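Local coordinates for protein 4-aminobutyrate transaminase (PDB 6WOP) that is a class-III aminotransferase that probably transfers the amino group of 4-aminobutyrate to 2-oxoglutarate with pyridoxal phosphate, at residues A[202-207]-A[233-238]; A[377-382]-A[408-413]. All blocks are in the same frame, centred on the assembly; numbering follows the deposited sequence.

Contact 1. Residues A[202-207]-A[233-238]; sequences AAIVLE and HGILLV
I235, just past the Schellman turn in which G234 ends helix 220-233, already leans on the neighbouring strand: its CG2 branch lies 3.6 Å from A203 CA. With CG2 anti to the backbone N, the other branch, CG1, lies beside that N; CG2 also meets I204 CG1, the two isoleucines passing at a slant. L236 begins the ladder. Its N donates to A202 O at 3.0 Å, a bond in which the donor is tilted well off the carbonyl plane. Its own O is then gripped by I204 N at 2.9 Å, with a C=O...N angle of 176° that places the donor almost in line with the carbonyl. A203 CA adds a CA-H...O contact to the same L236 O (3.1 Å), so two neighbouring residues serve one acceptor. L237 turns to the face of I204, where L226, C230 and R227 of helix 220-233 cover the sheet, and its CD1 reaches L206 CD2 at 3.9 Å. V238 loses the most surface to the other strand. Its N bonds to I204 O at 2.9 Å, and its O accepts from L206 N at 3.1 Å. On the opposite face its CG2 sits 3.8 Å from A203 CB, while V205 lies alongside V238 with both valines pointing the same way; both carry CG1 anti to the backbone N, which sets their branches in matching order. A123 and T127 of helix 112-127 cover this face. Two adjacent parallel strands, whose stretches 202-206 and 236-238 run at 25° to each other, joined through a helix that packs on their sheet, form a beta-alpha-beta crossover, here in the mostly parallel seven-stranded sheet of the large domain of a fold-type I pyridoxal-phosphate enzyme.

Contact 2. Residues A[377-382]-A[408-413]; sequences NGLLLL and LDILKQ
The turn of helix 401-416 that sets I410 and L411 against L379 and L381 is closed by a backbone hydrogen bond of 3.0 Å from K412 N to L408 O, and an equally short one, Q413 N to D409 O, follows it. No hydrogen bond joins the two segments; side-chain carbon packs mainly against side-chain carbon, with the carbonyl O of N377 also near I410 CD1. I410 carries most of the contact. Its CG2 lies 3.9 Å from L379 CB and 4.0 Å from N377 CB, while CD1, at the end of the longer branch, reaches over to N377 O at 3.6 Å. The amide of N377 is occupied with another partner, its ND2 donating to Y373 O in the last turn of helix 364-376. That helix ends in a Schellman motif at G378, where the chain turns into the strand 379-384. This helix-to-strand passage lies in the C-terminal part of the class-III aminotransferase fold, where helix 401-416 packs on the same side of the sheet as helix 364-376, whose A374 touches both L379 and L381. I45 of the adjacent parallel strand 43-46 touches I410 and L379. L379 and I410 run antiparallel past one another; with CG anti to the backbone N (chi1 177°), L379 brings CD2 4.0 Å from I410 CG2 and close to the backbone N of L411. Two residues on, L381 CD1 meets L411 CD1 at 3.9 Å, the two leucine side chains set roughly perpendicular. L380 and L382 make no contact with 408-413; L380 packs on T82 and L382 on V81 of the second subunit.

Along the chain the two contacts come in series: contact 1 closes at residue 238, well before contact 2 opens at 377. Their centres lie 39 Å apart on opposite sides of the chain's centre, and their nearest atoms are about 13 Å apart, so neither touches the other. They share no sheet: strands 201-206 and 236-240 belong to one mixed seven-stranded sheet, strand 379-384 to another. Each spans 25 intervening residues, but one joins strand to strand and the other strand to helix. Contact 1 is thus part of the core of the large domain, and contact 2 of the C-terminal part of the chain, where strand 379-384 also packs on a second subunit.

Contact 1. Residues A[202-207]-A[233-238]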
ATOM      1  N   ALA A 202       4.196   6.396 -13.541  1.00 16.47           N
ATOM      2  CA  ALA A 202       5.251   7.412 -13.601  1.00 16.81           C
ATOM      3  C   ALA A 202       6.387   6.992 -14.518  1.00 16.30           C
ATOM      4  O   ALA A 202       6.913   7.820 -15.277  1.00 16.39           O
ATOM      5  CB  ALA A 202       5.834   7.705 -12.199  1.00 15.38           C
ATOM      6  N   ALA A 203       6.818   5.736 -14.447  1.00 13.51           N
ATOM      7  CA  ALA A 203       7.983   5.345 -15.212  1.00 18.22           C
ATOM      8  C   ALA A 203       7.923   3.872 -15.518  1.00 14.99           C
ATOM      9  O   ALA A 203       7.379   3.073 -14.733  1.00 17.50           O
ATOM     10  CB  ALA A 203       9.308   5.624 -14.459  1.00 20.26           C
ATOM     11  N   ILE A 204       8.553   3.515 -16.644  1.00 16.37           N
ATOM     12  CA  ILE A 204       8.944   2.133 -16.939  1.00 17.39           C
ATOM     13  C   ILE A 204      10.444   2.037 -16.811  1.00 18.62           C
ATOM     14  O   ILE A 204      11.186   2.818 -17.450  1.00 19.52           O
ATOM     15  CB  ILE A 204       8.506   1.709 -18.350  1.00 17.82           C
ATOM     16  CG1 ILE A 204       6.997   1.821 -18.424  1.00 18.36           C
ATOM     17  CG2 ILE A 204       8.998   0.240 -18.649  1.00 18.29           C
ATOM     18  CD1 ILE A 204       6.280   1.259 -19.771  1.00 20.77           C
ATOM     19  N   VAL A 205      10.903   1.069 -16.023  1.00 17.12           N
ATOM     20  CA  VAL A 205      12.315   1.007 -15.638  1.00 16.84           C
ATOM     21  C   VAL A 205      12.887  -0.328 -16.072  1.00 16.69           C
ATOM     22  O   VAL A 205      12.344  -1.385 -15.705  1.00 15.83           O
ATOM     23  CB  VAL A 205      12.488   1.169 -14.119  1.00 16.56           C
ATOM     24  CG1 VAL A 205      14.048   1.151 -13.792  1.00 16.66           C
ATOM     25  CG2 VAL A 205      11.750   2.440 -13.681  1.00 16.05           C
ATOM     26  N   LEU A 206      14.019  -0.291 -16.785  1.00 17.47           N
ATOM     27  CA  LEU A 206      14.611  -1.544 -17.224  1.00 16.72           C
ATOM     28  C   LEU A 206      16.124  -1.415 -17.339  1.00 18.26           C
ATOM     29  O   LEU A 206      16.651  -0.353 -17.682  1.00 18.41           O
ATOM     30  CB  LEU A 206      14.050  -2.013 -18.560  1.00 19.55           C
ATOM     31  CG  LEU A 206      14.677  -1.402 -19.791  1.00 22.07           C
ATOM     32  CD1 LEU A 206      14.210  -2.198 -20.990  1.00 25.71           C
ATOM     33  CD2 LEU A 206      14.258   0.006 -19.905  1.00 24.06           C
ATOM     34  N   GLU A 207      16.782  -2.527 -17.135  1.00 19.37           N
ATOM     35  CA  GLU A 207      18.216  -2.620 -17.432  1.00 19.30           C
ATOM     36  C   GLU A 207      18.392  -2.866 -18.921  1.00 21.35           C
ATOM     37  O   GLU A 207      17.851  -3.863 -19.433  1.00 24.51           O
ATOM     38  CB  GLU A 207      18.808  -3.779 -16.634  1.00 18.69           C
ATOM     39  CG  GLU A 207      18.787  -3.598 -15.113  1.00 22.05           C
ATOM     40  CD  GLU A 207      18.858  -4.933 -14.412  1.00 26.86           C
ATOM     41  OE1 GLU A 207      17.756  -5.514 -14.123  1.00 21.40           O
ATOM     42  OE2 GLU A 207      20.016  -5.392 -14.180  1.00 25.89           O
ATOM     43  N   HIS A 233       1.819   7.881 -23.748  1.00 23.08           N
ATOM     44  CA  HIS A 233       1.130   7.986 -22.455  1.00 24.37           C
ATOM     45  C   HIS A 233       1.761   8.965 -21.465  1.00 24.14           C
ATOM     46  O   HIS A 233       1.293   9.037 -20.320  1.00 21.73           O
ATOM     47  CB  HIS A 233       1.053   6.594 -21.813  1.00 24.02           C
ATOM     48  CG  HIS A 233       0.216   5.638 -22.608  1.00 26.01           C
ATOM     49  ND1 HIS A 233      -1.086   5.914 -22.978  1.00 28.07           N
ATOM     50  CD2 HIS A 233       0.484   4.393 -23.076  1.00 27.87           C
ATOM     51  CE1 HIS A 233      -1.579   4.890 -23.664  1.00 26.50           C
ATOM     52  NE2 HIS A 233      -0.647   3.952 -23.733  1.00 29.99           N
ATOM     53  N   GLY A 234       2.810   9.699 -21.853  1.00 24.15           N
ATOM     54  CA  GLY A 234       3.428  10.607 -20.914  1.00 25.43           C
ATOM     55  C   GLY A 234       4.189   9.910 -19.810  1.00 24.90           C
ATOM     56  O   GLY A 234       4.425  10.512 -18.769  1.00 22.29           O
ATOM     57  N   ILE A 235       4.584   8.655 -20.009  1.00 17.38           N
ATOM     58  CA  ILE A 235       5.330   7.897 -19.005  1.00 16.56           C
ATOM     59  C   ILE A 235       6.829   8.162 -19.219  1.00 16.97           C
ATOM     60  O   ILE A 235       7.263   8.250 -20.372  1.00 18.86           O
ATOM     61  CB  ILE A 235       5.013   6.395 -19.142  1.00 16.30           C
ATOM     62  CG1 ILE A 235       3.491   6.128 -18.931  1.00 17.48           C
ATOM     63  CG2 ILE A 235       5.896   5.558 -18.167  1.00 19.82           C
ATOM     64  CD1 ILE A 235       3.072   4.796 -19.419  1.00 16.61           C
ATOM     65  N   LEU A 236       7.638   8.212 -18.143  1.00 16.96           N
ATOM     66  CA  LEU A 236       9.093   8.282 -18.340  1.00 16.76           C
ATOM     67  C   LEU A 236       9.766   6.929 -18.560  1.00 20.18           C
ATOM     68  O   LEU A 236       9.424   5.925 -17.938  1.00 19.88           O
ATOM     69  CB  LEU A 236       9.786   8.938 -17.139  1.00 17.41           C
ATOM     70  CG  LEU A 236       9.295  10.386 -16.991  1.00 17.87           C
ATOM     71  CD1 LEU A 236       9.779  10.927 -15.644  1.00 20.20           C
ATOM     72  CD2 LEU A 236       9.733  11.365 -18.157  1.00 20.60           C
ATOM     73  N   LEU A 237      10.840   6.927 -19.374  1.00 18.44           N
ATOM     74  CA  LEU A 237      11.597   5.704 -19.592  1.00 17.58           C
ATOM     75  C   LEU A 237      12.898   5.831 -18.811  1.00 16.35           C
ATOM     76  O   LEU A 237      13.622   6.800 -19.009  1.00 17.40           O
ATOM     77  CB  LEU A 237      11.875   5.504 -21.074  1.00 20.94           C
ATOM     78  CG  LEU A 237      12.699   4.249 -21.461  1.00 22.80           C
ATOM     79  CD1 LEU A 237      12.004   2.992 -21.023  1.00 23.72           C
ATOM     80  CD2 LEU A 237      12.887   4.201 -23.028  1.00 24.19           C
ATOM     81  N   VAL A 238      13.179   4.880 -17.918  1.00 15.01           N
ATOM     82  CA  VAL A 238      14.387   4.926 -17.086  1.00 16.23           C
ATOM     83  C   VAL A 238      15.290   3.762 -17.464  1.00 17.16           C
ATOM     84  O   VAL A 238      14.863   2.610 -17.395  1.00 19.04           O
ATOM     85  CB  VAL A 238      14.036   4.832 -15.603  1.00 13.77           C
ATOM     86  CG1 VAL A 238      15.347   4.927 -14.736  1.00 17.53           C
ATOM     87  CG2 VAL A 238      13.043   5.975 -15.250  1.00 15.96           C
TER

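Contact 2. Residues A[377-382]-A[408-413]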
ATOM      1  N   ASN A 377      41.548 -23.563  -8.851  1.00 36.42           N
ATOM      2  CA  ASN A 377      42.726 -23.311  -9.677  1.00 39.66           C
ATOM      3  C   ASN A 377      43.004 -21.822  -9.897  1.00 38.69           C
ATOM      4  O   ASN A 377      43.659 -21.449 -10.879  1.00 42.23           O
ATOM      5  CB  ASN A 377      42.627 -24.054 -11.010  1.00 39.00           C
ATOM      6  CG  ASN A 377      42.723 -25.544 -10.829  1.00 39.65           C
ATOM      7  OD1 ASN A 377      43.804 -26.096 -10.733  1.00 41.87           O
ATOM      8  ND2 ASN A 377      41.590 -26.193 -10.706  1.00 38.91           N
ATOM      9  N   GLY A 378      42.588 -20.976  -8.953  1.00 29.28           N
ATOM     10  CA  GLY A 378      43.012 -19.578  -8.943  1.00 28.87           C
ATOM     11  C   GLY A 378      42.240 -18.653  -9.858  1.00 27.21           C
ATOM     12  O   GLY A 378      42.812 -17.672 -10.391  1.00 23.23           O
ATOM     13  N   LEU A 379      40.951 -18.908 -10.030  1.00 26.74           N
ATOM     14  CA  LEU A 379      40.089 -18.122 -10.909  1.00 25.65           C
ATOM     15  C   LEU A 379      38.750 -17.881 -10.205  1.00 23.82           C
ATOM     16  O   LEU A 379      38.060 -18.820  -9.841  1.00 23.08           O
ATOM     17  CB  LEU A 379      39.899 -18.829 -12.273  1.00 25.30           C
ATOM     18  CG  LEU A 379      38.942 -18.043 -13.177  1.00 23.89           C
ATOM     19  CD1 LEU A 379      39.514 -16.580 -13.592  1.00 23.79           C
ATOM     20  CD2 LEU A 379      38.513 -18.909 -14.366  1.00 24.64           C
ATOM     21  N   LEU A 380      38.395 -16.616  -9.983  1.00 24.58           N
ATOM     22  CA  LEU A 380      37.188 -16.251  -9.256  1.00 21.84           C
ATOM     23  C   LEU A 380      36.086 -15.974 -10.259  1.00 21.84           C
ATOM     24  O   LEU A 380      36.169 -14.980 -10.989  1.00 20.73           O
ATOM     25  CB  LEU A 380      37.454 -15.002  -8.405  1.00 21.07           C
ATOM     26  CG  LEU A 380      36.250 -14.350  -7.684  1.00 21.16           C
ATOM     27  CD1 LEU A 380      35.580 -15.346  -6.751  1.00 21.38           C
ATOM     28  CD2 LEU A 380      36.683 -13.133  -6.870  1.00 18.53           C
ATOM     29  N   LEU A 381      35.013 -16.791 -10.226  1.00 19.86           N
ATOM     30  CA  LEU A 381      33.883 -16.720 -11.150  1.00 20.19           C
ATOM     31  C   LEU A 381      32.580 -16.483 -10.409  1.00 20.82           C
ATOM     32  O   LEU A 381      32.364 -17.075  -9.346  1.00 25.55           O
ATOM     33  CB  LEU A 381      33.717 -18.057 -11.942  1.00 21.46           C
ATOM     34  CG  LEU A 381      34.822 -18.429 -12.946  1.00 28.09           C
ATOM     35  CD1 LEU A 381      34.573 -19.815 -13.649  1.00 27.52           C
ATOM     36  CD2 LEU A 381      34.907 -17.279 -13.952  1.00 33.23           C
ATOM     37  N   LEU A 382      31.692 -15.665 -11.000  1.00 19.52           N
ATOM     38  CA  LEU A 382      30.343 -15.460 -10.468  1.00 20.28           C
ATOM     39  C   LEU A 382      29.264 -16.167 -11.287  1.00 23.16           C
ATOM     40  O   LEU A 382      29.347 -16.228 -12.519  1.00 23.22           O
ATOM     41  CB  LEU A 382      29.993 -13.984 -10.438  1.00 20.13           C
ATOM     42  CG  LEU A 382      30.967 -13.044  -9.707  1.00 21.81           C
ATOM     43  CD1 LEU A 382      30.518 -11.631 -10.001  1.00 24.49           C
ATOM     44  CD2 LEU A 382      30.969 -13.339  -8.207  1.00 23.04           C
ATOM     45  N   LEU A 408      41.031 -17.797 -19.202  1.00 27.79           N
ATOM     46  CA  LEU A 408      40.191 -18.535 -20.160  1.00 30.39           C
ATOM     47  C   LEU A 408      40.652 -19.976 -20.281  1.00 29.99           C
ATOM     48  O   LEU A 408      39.852 -20.876 -20.538  1.00 31.48           O
ATOM     49  CB  LEU A 408      40.238 -17.872 -21.524  1.00 32.58           C
ATOM     50  CG  LEU A 408      39.745 -16.451 -21.727  1.00 30.08           C
ATOM     51  CD1 LEU A 408      40.045 -15.994 -23.155  1.00 34.69           C
ATOM     52  CD2 LEU A 408      38.289 -16.319 -21.363  1.00 27.87           C
ATOM     53  N   ASP A 409      41.955 -20.219 -20.099  1.00 31.14           N
ATOM     54  CA  ASP A 409      42.436 -21.595 -20.086  1.00 33.02           C
ATOM     55  C   ASP A 409      41.921 -22.354 -18.855  1.00 32.70           C
ATOM     56  O   ASP A 409      41.574 -23.533 -18.949  1.00 33.10           O
ATOM     57  CB  ASP A 409      43.963 -21.613 -20.148  1.00 36.49           C
ATOM     58  CG  ASP A 409      44.523 -21.117 -21.507  1.00 45.34           C
ATOM     59  OD1 ASP A 409      43.756 -21.028 -22.501  1.00 48.33           O
ATOM     60  OD2 ASP A 409      45.759 -20.822 -21.564  1.00 48.98           O
ATOM     61  N   ILE A 410      41.911 -21.720 -17.683  1.00 29.54           N
ATOM     62  CA  ILE A 410      41.358 -22.396 -16.515  1.00 31.84           C
ATOM     63  C   ILE A 410      39.868 -22.672 -16.723  1.00 29.65           C
ATOM     64  O   ILE A 410      39.367 -23.749 -16.363  1.00 30.56           O
ATOM     65  CB  ILE A 410      41.601 -21.549 -15.249  1.00 32.22           C
ATOM     66  CG1 ILE A 410      43.121 -21.409 -14.969  1.00 30.85           C
ATOM     67  CG2 ILE A 410      40.888 -22.148 -14.046  1.00 35.60           C
ATOM     68  CD1 ILE A 410      43.453 -20.105 -14.187  1.00 30.56           C
ATOM     69  N   LEU A 411      39.143 -21.689 -17.275  1.00 28.05           N
ATOM     70  CA  LEU A 411      37.716 -21.862 -17.555  1.00 27.92           C
ATOM     71  C   LEU A 411      37.500 -23.084 -18.428  1.00 32.61           C
ATOM     72  O   LEU A 411      36.654 -23.945 -18.132  1.00 31.74           O
ATOM     73  CB  LEU A 411      37.169 -20.602 -18.246  1.00 28.38           C
ATOM     74  CG  LEU A 411      35.697 -20.602 -18.721  1.00 29.68           C
ATOM     75  CD1 LEU A 411      34.748 -20.373 -17.539  1.00 31.15           C
ATOM     76  CD2 LEU A 411      35.469 -19.510 -19.720  1.00 25.84           C
ATOM     77  N   LYS A 412      38.294 -23.199 -19.509  1.00 32.30           N
ATOM     78  CA  LYS A 412      38.153 -24.356 -20.392  1.00 36.98           C
ATOM     79  C   LYS A 412      38.451 -25.666 -19.667  1.00 37.65           C
ATOM     80  O   LYS A 412      37.786 -26.687 -19.907  1.00 37.12           O
ATOM     81  CB  LYS A 412      39.074 -24.201 -21.605  1.00 40.84           C
ATOM     82  CG  LYS A 412      38.862 -22.930 -22.380  1.00 43.00           C
ATOM     83  CD  LYS A 412      38.890 -23.167 -23.903  1.00 48.21           C
ATOM     84  CE  LYS A 412      40.240 -23.531 -24.404  1.00 53.39           C
ATOM     85  NZ  LYS A 412      40.165 -24.560 -25.509  1.00 59.46           N
ATOM     86  N   GLN A 413      39.462 -25.682 -18.802  1.00 35.81           N
ATOM     87  CA  GLN A 413      39.746 -26.905 -18.061  1.00 39.60           C
ATOM     88  C   GLN A 413      38.580 -27.250 -17.149  1.00 38.14           C
ATOM     89  O   GLN A 413      38.218 -28.427 -17.003  1.00 37.27           O
ATOM     90  CB  GLN A 413      41.038 -26.763 -17.253  1.00 41.04           C
ATOM     91  CG  GLN A 413      42.289 -26.653 -18.104  1.00 47.88           C
ATOM     92  CD  GLN A 413      43.432 -25.907 -17.382  1.00 53.77           C
ATOM     93  OE1 GLN A 413      43.309 -25.508 -16.204  1.00 54.17           O
ATOM     94  NE2 GLN A 413      44.525 -25.675 -18.103  1.00 56.57           N
TER